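Local coordinates for NADH dehydrogenase, putative (Plasmodium falciparum, PDB 5JWC), which probably oxidises NADH through its bound FAD and passes the electrons to ubiquinone, acting as a membrane-associated type II NADH dehydrogenase of the malaria parasite, at residues A[370-375]-A[408-413]; A[356-361]-A[404-409]; A[108-113]-A[311-316]. All blocks are in the same frame, centred on the assembly; numbering follows the deposited sequence.

Interaction 1 of 3, residues A[370-375]-A[408-413]; sequences EALKLK and DYLFEI
Leu372 reaches out from helix 369-374 and sets one methyl, CD2, among three side chains of helix 403-416: Tyr409, Leu410 and Ile413. Everything that crosses between residues 370-375 and 408-413 is apolar, with no hydrogen bond or charge pair, and the two sides together bury 109 Å². The tightest approach is tip to tip, Leu372 CD2 against Ile413 CD1 at 3.8 Å. Leu410 offers its own CD2, 4.1 Å from the same Leu372 CD2. Its CA-CB bond does not aim at the partner helix, but the end of the side chain comes nearer to that helix than the bond suggests.

The aromatic part is a methyl-to-edge contact. Leu372 CD2 sits near the plane of the Tyr409 ring, 4.1 Å from CE2, so it meets the rim of the ring and lies over neither face. With CG opposite the backbone N (chi1 -173°), the tyrosine extends from its helix toward 369-374, bringing CE2 to the methyl. Its hydroxyl is engaged elsewhere, hydrogen-bonded to the carbonyl O of Asn396 and to Trp391 NE1; this polar grip holds the far end of the ring while its edge serves the apolar contact.

Leu372 is the only residue of 370-375 that touches 408-413, across segment axes that cross at -56° and are 13.0 Å apart at their closest. All four touching residues are buried, and they belong to the PfNDH2 helical insertion domain. Leu410 also packs on Thr355 and Ile358 of helix 355-361, and Ile413 on Leu351 and Trp391 in the loops, so three helices and their connections converge here.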
loop_
_atom_site.group_PDB
_atom_site.type_symbol
_atom_site.label_atom_id
_atom_site.label_comp_id
_atom_site.label_asym_id
_atom_site.label_seq_id
_atom_site.Cartn_x
_atom_site.Cartn_y
_atom_site.Cartn_z
ATOM N N GLU A 370 33.120 -35.032 33.882
ATOM C CA GLU A 370 34.227 -34.498 33.102
ATOM C C GLU A 370 34.599 -35.444 31.968
ATOM O O GLU A 370 34.992 -35.006 30.885
ATOM C CB GLU A 370 35.444 -34.237 33.984
ATOM C CG GLU A 370 36.456 -33.324 33.323
ATOM C CD GLU A 370 35.859 -31.973 32.958
ATOM O OE1 GLU A 370 36.248 -31.426 31.903
ATOM O OE2 GLU A 370 34.995 -31.465 33.717
ATOM N N ALA A 371 34.475 -36.740 32.227
ATOM C CA ALA A 371 34.715 -37.748 31.204
ATOM C C ALA A 371 33.700 -37.579 30.071
ATOM O O ALA A 371 34.063 -37.599 28.900
ATOM C CB ALA A 371 34.642 -39.146 31.797
ATOM N N LEU A 372 32.430 -37.420 30.432
ATOM C CA LEU A 372 31.377 -37.179 29.451
ATOM C C LEU A 372 31.676 -35.912 28.650
ATOM O O LEU A 372 31.567 -35.905 27.430
ATOM C CB LEU A 372 30.017 -37.070 30.131
ATOM C CG LEU A 372 28.781 -36.828 29.263
ATOM C CD1 LEU A 372 28.568 -37.963 28.256
ATOM C CD2 LEU A 372 27.545 -36.642 30.142
ATOM N N LYS A 373 32.076 -34.845 29.334
ATOM C CA LYS A 373 32.336 -33.579 28.652
ATOM C C LYS A 373 33.514 -33.690 27.688
ATOM O O LYS A 373 33.610 -32.927 26.728
ATOM C CB LYS A 373 32.585 -32.456 29.662
ATOM C CG LYS A 373 32.492 -31.070 29.056
ATOM C CD LYS A 373 33.051 -30.003 29.987
ATOM C CE LYS A 373 32.954 -28.626 29.338
ATOM N NZ LYS A 373 33.578 -27.553 30.172
ATOM N N LEU A 374 34.407 -34.641 27.942
ATOM C CA LEU A 374 35.546 -34.852 27.061
ATOM C C LEU A 374 35.137 -35.468 25.717
ATOM O O LEU A 374 35.820 -35.263 24.725
ATOM C CB LEU A 374 36.599 -35.726 27.755
ATOM C CG LEU A 374 37.529 -34.951 28.700
ATOM C CD1 LEU A 374 38.446 -35.875 29.495
ATOM C CD2 LEU A 374 38.358 -33.954 27.908
ATOM N N LYS A 375 34.025 -36.199 25.676
ATOM C CA LYS A 375 33.534 -36.776 24.416
ATOM C C LYS A 375 32.357 -35.973 23.875
ATOM O O LYS A 375 31.604 -36.427 22.999
ATOM C CB LYS A 375 33.115 -38.238 24.603
ATOM C CG LYS A 375 34.260 -39.178 24.988
ATOM C CD LYS A 375 35.362 -39.150 23.936
ATOM C CE LYS A 375 36.561 -39.972 24.368
ATOM N NZ LYS A 375 37.508 -39.167 25.191
ATOM N N ASP A 408 21.037 -42.255 35.589
ATOM C CA ASP A 408 20.201 -41.205 36.166
ATOM C C ASP A 408 20.680 -39.804 35.775
ATOM O O ASP A 408 19.872 -38.901 35.579
ATOM C CB ASP A 408 20.158 -41.327 37.689
ATOM C CG ASP A 408 19.417 -42.566 38.155
ATOM O OD1 ASP A 408 18.705 -43.195 37.339
ATOM O OD2 ASP A 408 19.529 -42.891 39.351
ATOM N N TYR A 409 21.990 -39.635 35.680
ATOM C CA TYR A 409 22.590 -38.375 35.275
ATOM C C TYR A 409 22.223 -38.053 33.826
ATOM O O TYR A 409 21.826 -36.933 33.519
ATOM C CB TYR A 409 24.105 -38.425 35.426
ATOM C CG TYR A 409 24.804 -37.100 35.175
ATOM C CD1 TYR A 409 24.539 -35.989 35.974
ATOM C CD2 TYR A 409 25.758 -36.969 34.171
ATOM C CE1 TYR A 409 25.199 -34.776 35.768
ATOM C CE2 TYR A 409 26.419 -35.762 33.953
ATOM C CZ TYR A 409 26.135 -34.667 34.752
ATOM O OH TYR A 409 26.791 -33.462 34.531
ATOM N N LEU A 410 22.391 -39.034 32.940
ATOM C CA LEU A 410 22.011 -38.877 31.539
ATOM C C LEU A 410 20.535 -38.520 31.431
ATOM O O LEU A 410 20.147 -37.664 30.636
ATOM C CB LEU A 410 22.292 -40.145 30.741
ATOM C CG LEU A 410 23.747 -40.582 30.618
ATOM C CD1 LEU A 410 23.817 -41.893 29.833
ATOM C CD2 LEU A 410 24.624 -39.513 29.991
ATOM N N PHE A 411 19.717 -39.191 32.235
ATOM C CA PHE A 411 18.300 -38.905 32.282
ATOM C C PHE A 411 18.047 -37.435 32.627
ATOM O O PHE A 411 17.119 -36.817 32.091
ATOM C CB PHE A 411 17.609 -39.822 33.296
ATOM C CG PHE A 411 16.118 -39.644 33.368
ATOM C CD1 PHE A 411 15.277 -40.420 32.599
ATOM C CD2 PHE A 411 15.558 -38.716 34.233
ATOM C CE1 PHE A 411 13.908 -40.264 32.668
ATOM C CE2 PHE A 411 14.194 -38.556 34.307
ATOM C CZ PHE A 411 13.368 -39.330 33.522
ATOM N N GLU A 412 18.858 -36.870 33.519
ATOM C CA GLU A 412 18.676 -35.464 33.881
ATOM C C GLU A 412 19.012 -34.555 32.704
ATOM O O GLU A 412 18.365 -33.522 32.509
ATOM C CB GLU A 412 19.522 -35.081 35.105
ATOM C CG GLU A 412 19.021 -35.688 36.426
ATOM C CD GLU A 412 17.542 -35.392 36.695
ATOM O OE1 GLU A 412 17.131 -34.218 36.549
ATOM O OE2 GLU A 412 16.787 -36.326 37.060
ATOM N N ILE A 413 20.023 -34.925 31.932
ATOM C CA ILE A 413 20.352 -34.153 30.733
ATOM C C ILE A 413 19.208 -34.221 29.701
ATOM O O ILE A 413 18.847 -33.191 29.116
ATOM C CB ILE A 413 21.672 -34.616 30.113
ATOM C CG1 ILE A 413 22.778 -34.588 31.184
ATOM C CG2 ILE A 413 22.061 -33.722 28.912
ATOM C CD1 ILE A 413 24.137 -35.078 30.700
#

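Interaction 2 of 3, residues A[356-361]-A[404-409]; sequences NEIIKI and QQFHDY
This is a largely buried aromatic-aliphatic contact between two helices of the PfNDH2 helical insertion domain, where Phe406 of helix 403-416 packs against Ile358 and the partly exposed Ile359 of helix 355-361. The ring supplies one whole side of it, and no hydrogen bond crosses between residues 356-361 and 404-409. Phe406 extends from its backbone with CG opposite N (chi1 -170°), which carries the ring across to the neighbouring helix. The nearest CA atoms, those of Ile359 and Phe406, are 8.5 Å apart.

The two isoleucines use different branches. Ile358 presents the methyl CG2, close to the ring plane and therefore at its edge, 3.9 Å from Phe406 CE2 and 4.0 Å from Phe406 CZ; the two side chains run nearly perpendicular to each other. Ile359 instead runs past the phenylalanine in the opposite direction and touches with its longer branch. Its CA-CB bond does not aim at the ring, but CG1 lies beside the backbone N (chi1 -73°), and the branch swings in to meet the ring obliquely.

Around these three residues, Leu362 and Met401 also pack on Phe406, Leu367 on Ile359, and Leu379 of helix 376-380 on Ile358, so the three side chains share a wider apolar cluster. On helix 403-416 itself, a side-chain bond joins successive turns: Gln404 NE2 donates to Asp408 OD1 at 3.2 Å, with a bent N-H...O angle of 139°, approaching from above the carboxylate plane. Across the helices, the closest approach is Ile359 CG1 to Phe406 CD2, at 3.7 Å.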
loop_
_atom_site.group_PDB
_atom_site.type_symbol
_atom_site.label_atom_id
_atom_site.label_comp_id
_atom_site.label_asym_id
_atom_site.label_seq_id
_atom_site.Cartn_x
_atom_site.Cartn_y
_atom_site.Cartn_z
ATOM N N ASN A 356 24.620 -47.773 28.135
ATOM C CA ASN A 356 25.754 -48.674 27.934
ATOM C C ASN A 356 26.630 -48.305 26.756
ATOM O O ASN A 356 27.860 -48.400 26.835
ATOM C CB ASN A 356 25.271 -50.108 27.780
ATOM C CG ASN A 356 24.540 -50.595 29.010
ATOM O OD1 ASN A 356 24.939 -50.295 30.139
ATOM N ND2 ASN A 356 23.464 -51.347 28.803
ATOM N N GLU A 357 26.007 -47.876 25.666
ATOM C CA GLU A 357 26.778 -47.448 24.501
ATOM C C GLU A 357 27.661 -46.259 24.837
ATOM O O GLU A 357 28.818 -46.184 24.422
ATOM C CB GLU A 357 25.850 -47.098 23.346
ATOM C CG GLU A 357 25.094 -48.288 22.819
ATOM C CD GLU A 357 24.002 -47.894 21.852
ATOM O OE1 GLU A 357 24.315 -47.213 20.849
ATOM O OE2 GLU A 357 22.832 -48.266 22.099
ATOM N N ILE A 358 27.099 -45.310 25.579
ATOM C CA ILE A 358 27.844 -44.115 25.948
ATOM C C ILE A 358 28.982 -44.464 26.904
ATOM O O ILE A 358 30.089 -43.950 26.775
ATOM C CB ILE A 358 26.915 -43.051 26.554
ATOM C CG1 ILE A 358 25.995 -42.512 25.454
ATOM C CG2 ILE A 358 27.719 -41.906 27.144
ATOM C CD1 ILE A 358 24.845 -41.722 25.964
ATOM N N ILE A 359 28.707 -45.336 27.865
ATOM C CA ILE A 359 29.749 -45.795 28.787
ATOM C C ILE A 359 30.964 -46.349 28.035
ATOM O O ILE A 359 32.098 -45.959 28.310
ATOM C CB ILE A 359 29.202 -46.849 29.765
ATOM C CG1 ILE A 359 28.289 -46.166 30.787
ATOM C CG2 ILE A 359 30.339 -47.561 30.492
ATOM C CD1 ILE A 359 27.351 -47.097 31.509
ATOM N N LYS A 360 30.722 -47.239 27.074
ATOM C CA LYS A 360 31.800 -47.794 26.244
ATOM C C LYS A 360 32.583 -46.698 25.524
ATOM O O LYS A 360 33.806 -46.748 25.465
ATOM C CB LYS A 360 31.231 -48.793 25.236
ATOM C CG LYS A 360 30.501 -49.964 25.882
ATOM C CD LYS A 360 30.146 -51.047 24.870
ATOM C CE LYS A 360 29.027 -51.938 25.412
ATOM N NZ LYS A 360 28.590 -52.952 24.409
ATOM N N ILE A 361 31.874 -45.715 24.975
ATOM C CA ILE A 361 32.502 -44.594 24.276
ATOM C C ILE A 361 33.466 -43.801 25.177
ATOM O O ILE A 361 34.520 -43.333 24.736
ATOM C CB ILE A 361 31.421 -43.640 23.705
ATOM C CG1 ILE A 361 30.640 -44.334 22.587
ATOM C CG2 ILE A 361 32.038 -42.353 23.182
ATOM C CD1 ILE A 361 29.487 -43.516 22.064
ATOM N N GLN A 404 24.291 -47.224 37.135
ATOM C CA GLN A 404 22.932 -46.757 37.409
ATOM C C GLN A 404 22.875 -45.239 37.686
ATOM O O GLN A 404 21.943 -44.548 37.264
ATOM C CB GLN A 404 22.341 -47.515 38.597
ATOM C CG GLN A 404 20.923 -47.103 38.941
ATOM C CD GLN A 404 19.942 -47.408 37.821
ATOM O OE1 GLN A 404 19.878 -48.539 37.333
ATOM N NE2 GLN A 404 19.181 -46.393 37.399
ATOM N N GLN A 405 23.876 -44.734 38.401
ATOM C CA GLN A 405 23.948 -43.315 38.720
ATOM C C GLN A 405 24.194 -42.515 37.445
ATOM O O GLN A 405 23.662 -41.421 37.272
ATOM C CB GLN A 405 25.055 -43.042 39.743
ATOM C CG GLN A 405 24.760 -43.592 41.140
ATOM C CD GLN A 405 25.951 -43.475 42.077
ATOM O OE1 GLN A 405 27.090 -43.230 41.649
ATOM N NE2 GLN A 405 25.691 -43.634 43.363
ATOM N N PHE A 406 25.018 -43.076 36.564
ATOM C CA PHE A 406 25.316 -42.455 35.284
ATOM C C PHE A 406 24.051 -42.379 34.436
ATOM O O PHE A 406 23.750 -41.350 33.831
ATOM C CB PHE A 406 26.410 -43.228 34.550
ATOM C CG PHE A 406 26.934 -42.517 33.345
ATOM C CD1 PHE A 406 27.609 -41.314 33.478
ATOM C CD2 PHE A 406 26.737 -43.036 32.076
ATOM C CE1 PHE A 406 28.088 -40.645 32.371
ATOM C CE2 PHE A 406 27.219 -42.372 30.964
ATOM C CZ PHE A 406 27.895 -41.178 31.109
ATOM N N HIS A 407 23.314 -43.484 34.422
ATOM C CA HIS A 407 22.016 -43.557 33.777
ATOM C C HIS A 407 21.113 -42.421 34.272
ATOM O O HIS A 407 20.503 -41.701 33.477
ATOM C CB HIS A 407 21.387 -44.924 34.047
ATOM C CG HIS A 407 19.951 -45.031 33.640
ATOM N ND1 HIS A 407 19.564 -45.480 32.394
ATOM C CD2 HIS A 407 18.810 -44.735 34.306
ATOM C CE1 HIS A 407 18.246 -45.474 32.316
ATOM N NE2 HIS A 407 17.762 -45.024 33.462
ATOM N N ASP A 408 21.037 -42.255 35.589
ATOM C CA ASP A 408 20.201 -41.205 36.166
ATOM C C ASP A 408 20.680 -39.804 35.775
ATOM O O ASP A 408 19.872 -38.901 35.579
ATOM C CB ASP A 408 20.158 -41.327 37.689
ATOM C CG ASP A 408 19.417 -42.566 38.155
ATOM O OD1 ASP A 408 18.705 -43.195 37.339
ATOM O OD2 ASP A 408 19.529 -42.891 39.351
ATOM N N TYR A 409 21.990 -39.635 35.680
ATOM C CA TYR A 409 22.590 -38.375 35.275
ATOM C C TYR A 409 22.223 -38.053 33.826
ATOM O O TYR A 409 21.826 -36.933 33.519
ATOM C CB TYR A 409 24.105 -38.425 35.426
ATOM C CG TYR A 409 24.804 -37.100 35.175
ATOM C CD1 TYR A 409 24.539 -35.989 35.974
ATOM C CD2 TYR A 409 25.758 -36.969 34.171
ATOM C CE1 TYR A 409 25.199 -34.776 35.768
ATOM C CE2 TYR A 409 26.419 -35.762 33.953
ATOM C CZ TYR A 409 26.135 -34.667 34.752
ATOM O OH TYR A 409 26.791 -33.462 34.531
#

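Interaction 3 of 3, residues A[108-113]-A[311-316]; sequences VFYEDK and TIPVQA
The Tyr110 ring meets the carbonyl oxygen of Thr311 at its edge, in the ring plane, while Ile312 CG1 comes to it obliquely, 4.2 Å from Tyr110 CE2. On the pyridine nucleotide-disulphide oxidoreductase fold, this joins the turn of the beta hairpin formed by strands 99-109 and 114-118 to the loop that follows helix 303-309. The tyrosine is the sole residue of 108-113 that comes within touching distance of 311-316.

One hydrogen bond crosses the gap. Tyr110 OH donates to Thr311 O at 3.1 Å, lying in the carbonyl plane with a C=O...O angle of 153°. The same oxygen is also close to the ring carbon CE2, 3.2 Å away, so it faces the corner of the ring between hydroxyl and CE2. Tyr110 CG stands between the backbone N and the carbonyl carbon (chi1 64°), and this turns the ring out of the chain toward the loop.

The threonine side chain passes the ring in the opposite direction, with OG1 3.9 Å from Tyr110 CE2. That hydroxyl has its own hydrogen bond to Phe308 O, at the end of helix 303-309. Ile332 packs on both Tyr110 and Ile312, and Ile337 of strand 337-339, an outermost strand of the same mixed sheet, also touches Tyr110. The contact is only partly buried: Thr311 and Pro313 lie on the surface, whereas Ile312 is covered. The FAD is about 14 Å from the Thr311 side chain, so the contact stands apart from the flavin. Beyond the hydrogen bond, Pro313 CD approaches the phenol oxygen OH of Tyr110 to 3.5 Å.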
loop_
_atom_site.group_PDB
_atom_site.type_symbol
_atom_site.label_atom_id
_atom_site.label_comp_id
_atom_site.label_asym_id
_atom_site.label_seq_id
_atom_site.Cartn_x
_atom_site.Cartn_y
_atom_site.Cartn_z
ATOM N N VAL A 108 -2.666 -33.753 5.591
ATOM C CA VAL A 108 -1.541 -34.559 5.164
ATOM C C VAL A 108 -1.917 -36.039 5.281
ATOM O O VAL A 108 -2.554 -36.440 6.247
ATOM C CB VAL A 108 -0.286 -34.258 6.001
ATOM C CG1 VAL A 108 0.895 -35.050 5.472
ATOM C CG2 VAL A 108 0.012 -32.740 5.984
ATOM N N PHE A 109 -1.552 -36.835 4.285
ATOM C CA PHE A 109 -1.805 -38.281 4.311
ATOM C C PHE A 109 -0.481 -38.988 4.217
ATOM O O PHE A 109 -0.020 -39.303 3.128
ATOM C CB PHE A 109 -2.742 -38.699 3.169
ATOM C CG PHE A 109 -4.122 -38.137 3.308
ATOM C CD1 PHE A 109 -5.120 -38.861 3.939
ATOM C CD2 PHE A 109 -4.409 -36.856 2.857
ATOM C CE1 PHE A 109 -6.385 -38.324 4.095
ATOM C CE2 PHE A 109 -5.666 -36.319 3.007
ATOM C CZ PHE A 109 -6.658 -37.049 3.630
ATOM N N TYR A 110 0.150 -39.215 5.363
ATOM C CA TYR A 110 1.537 -39.657 5.356
ATOM C C TYR A 110 1.733 -41.074 4.817
ATOM O O TYR A 110 2.811 -41.403 4.305
ATOM C CB TYR A 110 2.140 -39.537 6.758
ATOM C CG TYR A 110 1.515 -40.412 7.820
ATOM C CD1 TYR A 110 2.029 -41.674 8.107
ATOM C CD2 TYR A 110 0.439 -39.954 8.565
ATOM C CE1 TYR A 110 1.464 -42.466 9.106
ATOM C CE2 TYR A 110 -0.130 -40.730 9.558
ATOM C CZ TYR A 110 0.384 -41.982 9.825
ATOM O OH TYR A 110 -0.196 -42.746 10.816
ATOM N N GLU A 111 0.714 -41.919 4.922
ATOM C CA GLU A 111 0.876 -43.287 4.417
ATOM C C GLU A 111 0.902 -43.324 2.894
ATOM O O GLU A 111 1.703 -44.045 2.296
ATOM C CB GLU A 111 -0.216 -44.204 4.958
ATOM C CG GLU A 111 -0.265 -44.199 6.470
ATOM C CD GLU A 111 -1.137 -45.288 7.062
ATOM O OE1 GLU A 111 -2.137 -45.675 6.419
ATOM O OE2 GLU A 111 -0.803 -45.764 8.172
ATOM N N ASP A 112 0.054 -42.519 2.264
ATOM C CA ASP A 112 0.016 -42.481 0.807
ATOM C C ASP A 112 0.865 -41.365 0.179
ATOM O O ASP A 112 0.866 -41.213 -1.044
ATOM C CB ASP A 112 -1.437 -42.376 0.348
ATOM C CG ASP A 112 -2.256 -43.605 0.743
ATOM O OD1 ASP A 112 -1.756 -44.736 0.541
ATOM O OD2 ASP A 112 -3.384 -43.444 1.261
ATOM N N LYS A 113 1.578 -40.602 1.015
ATOM C CA LYS A 113 2.552 -39.599 0.555
ATOM C C LYS A 113 1.968 -38.538 -0.379
ATOM O O LYS A 113 2.547 -38.211 -1.410
ATOM C CB LYS A 113 3.722 -40.317 -0.117
ATOM C CG LYS A 113 4.408 -41.284 0.858
ATOM C CD LYS A 113 5.618 -42.005 0.286
ATOM C CE LYS A 113 6.402 -41.191 -0.693
ATOM N NZ LYS A 113 7.432 -42.062 -1.343
ATOM N N THR A 311 -3.869 -37.748 13.329
ATOM C CA THR A 311 -3.734 -38.842 12.384
ATOM C C THR A 311 -2.453 -39.623 12.634
ATOM O O THR A 311 -2.177 -40.612 11.957
ATOM C CB THR A 311 -3.738 -38.338 10.916
ATOM O OG1 THR A 311 -2.453 -37.795 10.586
ATOM C CG2 THR A 311 -4.812 -37.282 10.701
ATOM N N ILE A 312 -1.653 -39.160 13.590
ATOM C CA ILE A 312 -0.440 -39.869 13.990
ATOM C C ILE A 312 -0.674 -40.479 15.366
ATOM O O ILE A 312 -0.792 -39.753 16.361
ATOM C CB ILE A 312 0.789 -38.940 14.022
ATOM C CG1 ILE A 312 0.879 -38.121 12.733
ATOM C CG2 ILE A 312 2.056 -39.732 14.217
ATOM C CD1 ILE A 312 1.970 -37.080 12.774
ATOM N N PRO A 313 -0.776 -41.818 15.422
ATOM C CA PRO A 313 -1.162 -42.485 16.673
ATOM C C PRO A 313 -0.278 -42.095 17.854
ATOM O O PRO A 313 -0.800 -41.571 18.840
ATOM C CB PRO A 313 -1.036 -43.982 16.334
ATOM C CG PRO A 313 -0.192 -44.040 15.088
ATOM C CD PRO A 313 -0.491 -42.777 14.341
ATOM N N VAL A 314 1.030 -42.292 17.742
ATOM C CA VAL A 314 1.951 -41.883 18.803
ATOM C C VAL A 314 1.845 -40.388 19.191
ATOM O O VAL A 314 2.117 -40.035 20.337
ATOM C CB VAL A 314 3.411 -42.225 18.429
ATOM C CG1 VAL A 314 4.032 -41.137 17.573
ATOM C CG2 VAL A 314 4.239 -42.464 19.681
ATOM N N GLN A 315 1.443 -39.509 18.270
ATOM C CA GLN A 315 1.345 -38.079 18.593
ATOM C C GLN A 315 -0.098 -37.595 18.798
ATOM O O GLN A 315 -0.333 -36.393 18.972
ATOM C CB GLN A 315 2.002 -37.224 17.487
ATOM C CG GLN A 315 3.478 -37.500 17.234
ATOM C CD GLN A 315 4.242 -36.234 16.868
ATOM O OE1 GLN A 315 3.947 -35.151 17.375
ATOM N NE2 GLN A 315 5.234 -36.369 15.991
ATOM N N ALA A 316 -1.049 -38.525 18.813
ATOM C CA ALA A 316 -2.475 -38.195 18.726
ATOM C C ALA A 316 -2.984 -37.190 19.746
ATOM O O ALA A 316 -3.903 -36.434 19.449
ATOM C CB ALA A 316 -3.299 -39.473 18.807
#

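In the fold
From the N terminus, interaction 3 opens first, at the end of strand 99-109, and closes on the loop at 311-316, a span of 197 intervening residues that joins the mixed sheet to the region after helix 303-309. After strands 321-323, 337-339 and 344-346 the chain reaches the helical insertion. Interaction 2 opens on helix 355-361 and interaction 1 on helix 369-374; both loops close on the same stretch of helix 403-416, where they share Asp408 and Tyr409, that of interaction 2 opening earlier. Their centres are 8 Å apart, and Leu410 CD1 touches Ile358 CD1 between them. Interaction 3 lies apart, its centre about 35 Å from that of interaction 1.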